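Local coordinates for protein N2152 (PDB 5U22) that probably hydrolyses glycosidic bonds as a family 39 glycoside hydrolase of a rumen anaerobic fungus, with polyspecific activity on rare arabinosyl substrates, at residues 145-148 with 149-152; 258-261 with 262-266; 334-338 with 339-343. All blocks are in the same frame, centred on the assembly; numbering follows the deposited sequence.

Interaction 1: 145-148 with 149-152; sequences WNEP and DVTW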
loop_
_atom_site.group_PDB
_atom_site.type_symbol
_atom_site.label_atom_id
_atom_site.label_comp_id
_atom_site.label_asym_id
_atom_site.label_seq_id
_atom_site.Cartn_x
_atom_site.Cartn_y
_atom_site.Cartn_z
ATOM N N TRP A 145 -10.870 -10.345 10.157
ATOM C CA TRP A 145 -11.229 -9.311 11.120
ATOM C C TRP A 145 -10.494 -8.023 10.769
ATOM O O TRP A 145 -9.865 -7.912 9.712
ATOM C CB TRP A 145 -10.917 -9.780 12.545
ATOM C CG TRP A 145 -11.683 -9.027 13.607
ATOM C CD1 TRP A 145 -11.169 -8.169 14.546
ATOM C CD2 TRP A 145 -13.095 -9.062 13.825
ATOM N NE1 TRP A 145 -12.180 -7.670 15.340
ATOM C CE2 TRP A 145 -13.371 -8.216 14.926
ATOM C CE3 TRP A 145 -14.156 -9.737 13.210
ATOM C CZ2 TRP A 145 -14.664 -8.016 15.409
ATOM C CZ3 TRP A 145 -15.447 -9.548 13.703
ATOM C CH2 TRP A 145 -15.688 -8.692 14.795
ATOM N N ASN A 146 -10.575 -7.038 11.665
ATOM C CA ASN A 146 -9.936 -5.739 11.451
ATOM C C ASN A 146 -9.593 -5.174 12.815
ATOM O O ASN A 146 -10.495 -4.954 13.631
ATOM C CB ASN A 146 -10.858 -4.776 10.693
ATOM C CG ASN A 146 -10.219 -3.407 10.444
ATOM O OD1 ASN A 146 -9.031 -3.304 10.145
ATOM N ND2 ASN A 146 -11.025 -2.351 10.552
ATOM N N GLU A 147 -8.304 -4.952 13.055
ATOM C CA GLU A 147 -7.812 -4.334 14.283
ATOM C C GLU A 147 -8.392 -4.990 15.543
ATOM O O GLU A 147 -9.032 -4.315 16.360
ATOM C CB GLU A 147 -8.078 -2.837 14.272
ATOM C CG GLU A 147 -7.450 -2.183 13.034
ATOM C CD GLU A 147 -7.283 -0.680 13.136
ATOM O OE1 GLU A 147 -8.035 -0.027 13.901
ATOM O OE2 GLU A 147 -6.384 -0.150 12.435
ATOM N N PRO A 148 -8.156 -6.284 15.736
ATOM C CA PRO A 148 -8.641 -6.925 16.964
ATOM C C PRO A 148 -8.051 -6.305 18.211
ATOM O O PRO A 148 -8.693 -6.339 19.273
ATOM C CB PRO A 148 -8.198 -8.381 16.784
ATOM C CG PRO A 148 -6.965 -8.278 15.892
ATOM C CD PRO A 148 -7.321 -7.189 14.926
ATOM N N ASP A 149 -6.847 -5.721 18.105
ATOM C CA ASP A 149 -6.216 -5.046 19.232
ATOM C C ASP A 149 -6.942 -3.764 19.612
ATOM O O ASP A 149 -6.639 -3.187 20.662
ATOM C CB ASP A 149 -4.719 -4.771 18.949
ATOM C CG ASP A 149 -4.435 -4.261 17.530
ATOM O OD1 ASP A 149 -5.348 -4.216 16.684
ATOM O OD2 ASP A 149 -3.255 -3.916 17.268
ATOM N N VAL A 150 -7.903 -3.334 18.797
ATOM C CA VAL A 150 -8.757 -2.201 19.101
ATOM C C VAL A 150 -10.201 -2.636 19.330
ATOM O O VAL A 150 -10.881 -2.093 20.204
ATOM C CB VAL A 150 -8.676 -1.146 17.975
ATOM C CG1 VAL A 150 -9.679 -0.014 18.202
ATOM C CG2 VAL A 150 -7.283 -0.583 17.879
ATOM N N THR A 151 -10.678 -3.641 18.584
ATOM C CA THR A 151 -12.112 -3.897 18.493
ATOM C C THR A 151 -12.586 -5.210 19.093
ATOM O O THR A 151 -13.792 -5.357 19.299
ATOM C CB THR A 151 -12.578 -3.863 17.031
ATOM O OG1 THR A 151 -11.885 -4.871 16.272
ATOM C CG2 THR A 151 -12.326 -2.501 16.447
ATOM N N TRP A 152 -11.706 -6.172 19.370
ATOM C CA TRP A 152 -12.184 -7.408 19.970
ATOM C C TRP A 152 -12.332 -7.245 21.480
ATOM O O TRP A 152 -11.462 -6.678 22.144
ATOM C CB TRP A 152 -11.260 -8.589 19.658
ATOM C CG TRP A 152 -11.983 -9.846 20.042
ATOM C CD1 TRP A 152 -11.867 -10.536 21.215
ATOM C CD2 TRP A 152 -13.037 -10.473 19.307
ATOM N NE1 TRP A 152 -12.753 -11.589 21.231
ATOM C CE2 TRP A 152 -13.483 -11.574 20.072
ATOM C CE3 TRP A 152 -13.635 -10.225 18.063
ATOM C CZ2 TRP A 152 -14.486 -12.430 19.630
ATOM C CZ3 TRP A 152 -14.638 -11.074 17.627
ATOM C CH2 TRP A 152 -15.059 -12.158 18.411
#

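Interaction 2: 258-261 with 262-266; sequences PGSS and ARFIG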
loop_
_atom_site.group_PDB
_atom_site.type_symbol
_atom_site.label_atom_id
_atom_site.label_comp_id
_atom_site.label_asym_id
_atom_site.label_seq_id
_atom_site.Cartn_x
_atom_site.Cartn_y
_atom_site.Cartn_z
ATOM N N PRO A 258 2.014 13.434 -1.295
ATOM C CA PRO A 258 3.176 12.878 -2.022
ATOM C C PRO A 258 4.414 12.654 -1.159
ATOM O O PRO A 258 4.992 11.564 -1.191
ATOM C CB PRO A 258 3.426 13.920 -3.121
ATOM C CG PRO A 258 2.084 14.620 -3.303
ATOM C CD PRO A 258 1.500 14.668 -1.913
ATOM N N GLY A 259 4.837 13.657 -0.389
ATOM C CA GLY A 259 6.062 13.513 0.387
ATOM C C GLY A 259 5.992 12.372 1.383
ATOM O O GLY A 259 6.869 11.504 1.422
ATOM N N SER A 260 4.934 12.344 2.187
ATOM C CA SER A 260 4.778 11.260 3.151
ATOM C C SER A 260 4.736 9.912 2.447
ATOM O O SER A 260 5.427 8.963 2.848
ATOM C CB SER A 260 3.508 11.471 3.967
ATOM O OG SER A 260 3.227 10.305 4.717
ATOM N N SER A 261 3.947 9.827 1.374
ATOM C CA SER A 261 3.705 8.555 0.697
ATOM C C SER A 261 4.982 7.976 0.112
ATOM O O SER A 261 5.160 6.751 0.091
ATOM C CB SER A 261 2.656 8.747 -0.399
ATOM O OG SER A 261 1.463 9.297 0.144
ATOM N N ALA A 262 5.883 8.839 -0.374
ATOM C CA ALA A 262 7.131 8.348 -0.954
ATOM C C ALA A 262 7.875 7.423 -0.000
ATOM O O ALA A 262 8.531 6.474 -0.437
ATOM C CB ALA A 262 8.031 9.523 -1.331
ATOM N N ARG A 263 7.792 7.687 1.302
ATOM C CA ARG A 263 8.548 6.891 2.263
ATOM C C ARG A 263 7.936 5.511 2.446
ATOM O O ARG A 263 8.661 4.518 2.564
ATOM C CB ARG A 263 8.619 7.619 3.602
ATOM C CG ARG A 263 9.130 9.045 3.511
ATOM C CD ARG A 263 8.812 9.816 4.815
ATOM N NE ARG A 263 7.380 9.844 5.133
ATOM C CZ ARG A 263 6.887 10.346 6.257
ATOM N NH1 ARG A 263 7.715 10.864 7.162
ATOM N NH2 ARG A 263 5.568 10.331 6.478
ATOM N N PHE A 264 6.605 5.429 2.491
ATOM C CA PHE A 264 5.952 4.124 2.574
ATOM C C PHE A 264 6.227 3.308 1.321
ATOM O O PHE A 264 6.541 2.111 1.385
ATOM C CB PHE A 264 4.445 4.298 2.757
ATOM C CG PHE A 264 4.039 4.818 4.121
ATOM C CD1 PHE A 264 3.900 3.950 5.192
ATOM C CD2 PHE A 264 3.786 6.165 4.321
ATOM C CE1 PHE A 264 3.523 4.408 6.441
ATOM C CE2 PHE A 264 3.405 6.643 5.578
ATOM C CZ PHE A 264 3.274 5.763 6.640
ATOM N N ILE A 265 6.103 3.949 0.163
ATOM C CA ILE A 265 6.393 3.273 -1.093
ATOM C C ILE A 265 7.824 2.749 -1.093
ATOM O O ILE A 265 8.072 1.571 -1.376
ATOM C CB ILE A 265 6.131 4.223 -2.274
ATOM C CG1 ILE A 265 4.628 4.460 -2.446
ATOM C CG2 ILE A 265 6.766 3.681 -3.547
ATOM C CD1 ILE A 265 4.283 5.645 -3.342
ATOM N N GLY A 266 8.787 3.612 -0.770
ATOM C CA GLY A 266 10.174 3.175 -0.770
ATOM C C GLY A 266 10.422 2.002 0.159
ATOM O O GLY A 266 11.080 1.026 -0.218
#

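Interaction 3: 334-338 with 339-343; sequences SVDAS and AQYVS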
loop_
_atom_site.group_PDB
_atom_site.type_symbol
_atom_site.label_atom_id
_atom_site.label_comp_id
_atom_site.label_asym_id
_atom_site.label_seq_id
_atom_site.Cartn_x
_atom_site.Cartn_y
_atom_site.Cartn_z
ATOM N N SER A 334 13.116 2.452 -10.347
ATOM C CA SER A 334 12.936 1.361 -11.294
ATOM C C SER A 334 13.872 1.549 -12.484
ATOM O O SER A 334 14.236 2.673 -12.847
ATOM C CB SER A 334 11.478 1.270 -11.769
ATOM O OG SER A 334 11.125 2.427 -12.505
ATOM N N VAL A 335 14.284 0.430 -13.073
ATOM C CA VAL A 335 15.094 0.429 -14.287
ATOM C C VAL A 335 14.419 -0.487 -15.289
ATOM O O VAL A 335 14.064 -1.620 -14.949
ATOM C CB VAL A 335 16.537 -0.044 -14.035
ATOM C CG1 VAL A 335 17.304 -0.086 -15.360
ATOM C CG2 VAL A 335 17.237 0.842 -13.028
ATOM N N ASP A 336 14.260 -0.008 -16.524
ATOM C CA ASP A 336 13.612 -0.768 -17.590
ATOM C C ASP A 336 14.519 -0.751 -18.817
ATOM O O ASP A 336 14.652 0.287 -19.473
ATOM C CB ASP A 336 12.245 -0.169 -17.916
ATOM C CG ASP A 336 11.452 -1.002 -18.918
ATOM O OD1 ASP A 336 12.048 -1.675 -19.782
ATOM O OD2 ASP A 336 10.208 -0.971 -18.846
ATOM N N ALA A 337 15.119 -1.901 -19.143
ATOM C CA ALA A 337 16.025 -1.974 -20.287
ATOM C C ALA A 337 15.310 -2.004 -21.633
ATOM O O ALA A 337 15.952 -1.743 -22.657
ATOM C CB ALA A 337 16.925 -3.210 -20.177
ATOM N N SER A 338 14.013 -2.325 -21.667
ATOM C CA SER A 338 13.290 -2.320 -22.933
ATOM C C SER A 338 12.742 -0.939 -23.262
ATOM O O SER A 338 12.826 -0.501 -24.411
ATOM C CB SER A 338 12.155 -3.346 -22.921
ATOM O OG SER A 338 12.616 -4.606 -23.367
ATOM N N ALA A 339 12.169 -0.248 -22.277
ATOM C CA ALA A 339 11.729 1.123 -22.494
ATOM C C ALA A 339 12.897 2.098 -22.437
ATOM O O ALA A 339 12.763 3.245 -22.891
ATOM C CB ALA A 339 10.666 1.500 -21.451
ATOM N N GLN A 340 14.030 1.649 -21.892
ATOM C CA GLN A 340 15.280 2.406 -21.809
ATOM C C GLN A 340 15.120 3.677 -20.971
ATOM O O GLN A 340 15.384 4.791 -21.423
ATOM C CB GLN A 340 15.831 2.699 -23.207
ATOM C CG GLN A 340 16.208 1.393 -23.929
ATOM C CD GLN A 340 17.039 1.601 -25.180
ATOM O OE1 GLN A 340 18.108 0.996 -25.339
ATOM N NE2 GLN A 340 16.547 2.438 -26.079
ATOM N N TYR A 341 14.725 3.482 -19.710
ATOM C CA TYR A 341 14.686 4.594 -18.771
ATOM C C TYR A 341 14.966 4.101 -17.361
ATOM O O TYR A 341 14.879 2.906 -17.066
ATOM C CB TYR A 341 13.347 5.346 -18.819
ATOM C CG TYR A 341 12.177 4.641 -18.148
ATOM C CD1 TYR A 341 11.386 3.753 -18.854
ATOM C CD2 TYR A 341 11.851 4.898 -16.815
ATOM C CE1 TYR A 341 10.311 3.119 -18.254
ATOM C CE2 TYR A 341 10.779 4.256 -16.197
ATOM C CZ TYR A 341 10.012 3.370 -16.925
ATOM O OH TYR A 341 8.942 2.733 -16.317
ATOM N N VAL A 342 15.338 5.053 -16.509
ATOM C CA VAL A 342 15.400 4.898 -15.062
ATOM C C VAL A 342 14.460 5.929 -14.444
ATOM O O VAL A 342 14.422 7.085 -14.881
ATOM C CB VAL A 342 16.831 5.108 -14.531
ATOM C CG1 VAL A 342 16.876 4.963 -13.006
ATOM C CG2 VAL A 342 17.802 4.173 -15.231
ATOM N N SER A 343 13.720 5.525 -13.418
ATOM C CA SER A 343 12.815 6.433 -12.723
ATOM C C SER A 343 13.061 6.341 -11.225
ATOM O O SER A 343 13.123 5.243 -10.673
ATOM C CB SER A 343 11.354 6.105 -13.028
ATOM O OG SER A 343 10.486 7.002 -12.340
HETATM O O HOH W 1 18.487 -1.305 -23.529
#

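Interaction 1: 145-148 with 149-152
Trp145 and Trp152 meet in a T-shaped stack. One face of the Trp145 indole takes the edge of Trp152, whose CE3 stands 3.5 Å above the plane of the Trp145 ring and off centre, toward its rim. The six-membered rings are turned 75° against each other, with centroids 5.2 Å apart. The Trp145 ring has the backbone N of Pro148 at its edge. Tyr112 and Trp120 each meet Trp145 edge-to-face, and Trp114 does the same with Trp152, so the pair belongs to an aromatic cluster.

Thr151 ties the first ring to the turn. Trp145 NE1 donates to Thr151 OG1 over 3.0 Å. The bond is bent, 136° at the hydrogen, and the oxygen is tilted out of the indole plane. Thr151 OG1 is also 2.9 Å from Glu147 O and 3.0 Å from Asn146 O; its one proton could serve either. With chi1 at 60°, the hydroxyl is turned back over the start of the helix. Glu147 O accepts from two backbone groups, Thr151 N (2.8 Å) and Val150 N (2.9 Å).

Glu147 is at the N-cap position, but its carboxylate bonds His213 and a bound buffer-like molecule (BTB), probably from the crystallisation liquor, while Asn146 bonds Tyr112, Arg68 and the same BTB. The pair is consistent with the Asn-Glu motif of clan GH-A enzymes, in which the glutamate is the acid/base.

The turn runs from the loop after strand 139-143 into helix 148-151. Pro148 and Trp152 pack on Phe160 of helix 160-174, Pro148 and Asp149 touch Phe185 of strand 180-185, and Asp149 pairs with Lys192.

Interaction 2: 258-261 with 262-266
Arg263 folds back along its own helix and takes hold of Ser260, one turn earlier, from the side. Its NE and NH2 reach different atoms of the same residue. NE donates to Ser260 O over 3.1 Å. This bond is nearly straight, 170° at the hydrogen, and it lies in the guanidinium plane and on a lone pair of the carbonyl. NH2 donates to Ser260 OG over 2.9 Å, with the hydroxyl oxygen tilted slightly from the guanidinium plane.

The bend of the arginine at chi3 (-58°) brings its flat end alongside the serine. On the other side of the bond, chi1 of 169° sets Ser260 OG opposite the serine's own backbone N. The two side-chain bonds, NE to Ser260 O and NH2 to Ser260 OG, should fix the rotation of the guanidinium. Ser260 O is shared with Arg263 N, which donates to it over 3.1 Å. Asp249 forms a salt bridge with NH2, and Lys327 O accepts from NH1.

Phe264 turns its ring so that Ser260 OG lies at its edge, 3.8 Å from CE2. Tyr247 meets this ring with its plane inclined. Along the backbone, Ala262 N bonds Pro258 O over 3.0 Å and Ile265 N bonds Ser261 O over 3.0 Å.

Ser261, Ala262 and Ile265 pack on helix 301-310, while Arg263 and Ile265 touch strand 330-336 of the other large sheet. This is the first part of the helix in the beta-alpha-beta unit 242-247, 258-270, 275-278 of a TIM barrel, placed where barrel and beta sandwich meet.

Interaction 3: 334-338 with 339-343
Asp336 reaches across the hairpin to Tyr341 and Ala339. Its CB lies 3.8 Å from Tyr341 CE1, approaching the ring obliquely. From there chi1 of -174° swings the carboxylate away from the residue's own N and over the turn, where CG comes 3.6 Å from Ala339 CB.

OD1 accepts hydrogen bonds from two backbone N-H groups. Ser338 N, 2.8 Å from Asp336 OD1, arrives nearly in line with the C-O bond. Ala339 N, 2.9 Å from Asp336 OD1, comes from well above the carboxylate plane, with a straight 170° at the hydrogen. The other tip, OD2, touches the Ala339 methyl and bonds Thr313 OG1. Tyr341 OH bonds the same threonine hydroxyl, and the Tyr341 ring stacks on Tyr419.

Asp336 O receives Tyr341 N at 3.2 Å and, weakly, Gln340 N. A water donates to both Ala337 O and Gln340 OE1 across the outer side of the turn. On the opposite face of the sheet, Val335 and Val342 lie side by side, CG2 to CG2 at 4.0 Å, and both rest on Pro362.

Farther along, Ser334 and Ser343 form a hydrogen-bonded antiparallel pair. The bond to Ser338 N makes an Asx turn, and Gln340, with left-handed backbone angles, forms a G1 bulge with Tyr341 opposite Asp336. Together they close the beta hairpin of strands 330-336 and 341-347 in the beta sandwich.

Overall arrangement
The three contacts follow one another along the chain and do not touch. Interaction 1 borders the probable active site: the side chain of Glu147 is about 3 Å from the bound BTB, probably left from crystallisation. Interaction 2 is farther from the ligand, with the Phe264 side chain about 12 Å away. The centre of interaction 2 is about 26 Å from that of interaction 1 and about 21 Å from that of interaction 3. Strand 330-336 links interactions 2 and 3, since Arg263 and Ile265 touch Asp330 and Ala332 in its earlier part, and residues 334-336 end it. Interactions 1 and 3 lie on opposite sides of the chain's centre, about 42 Å apart between centres.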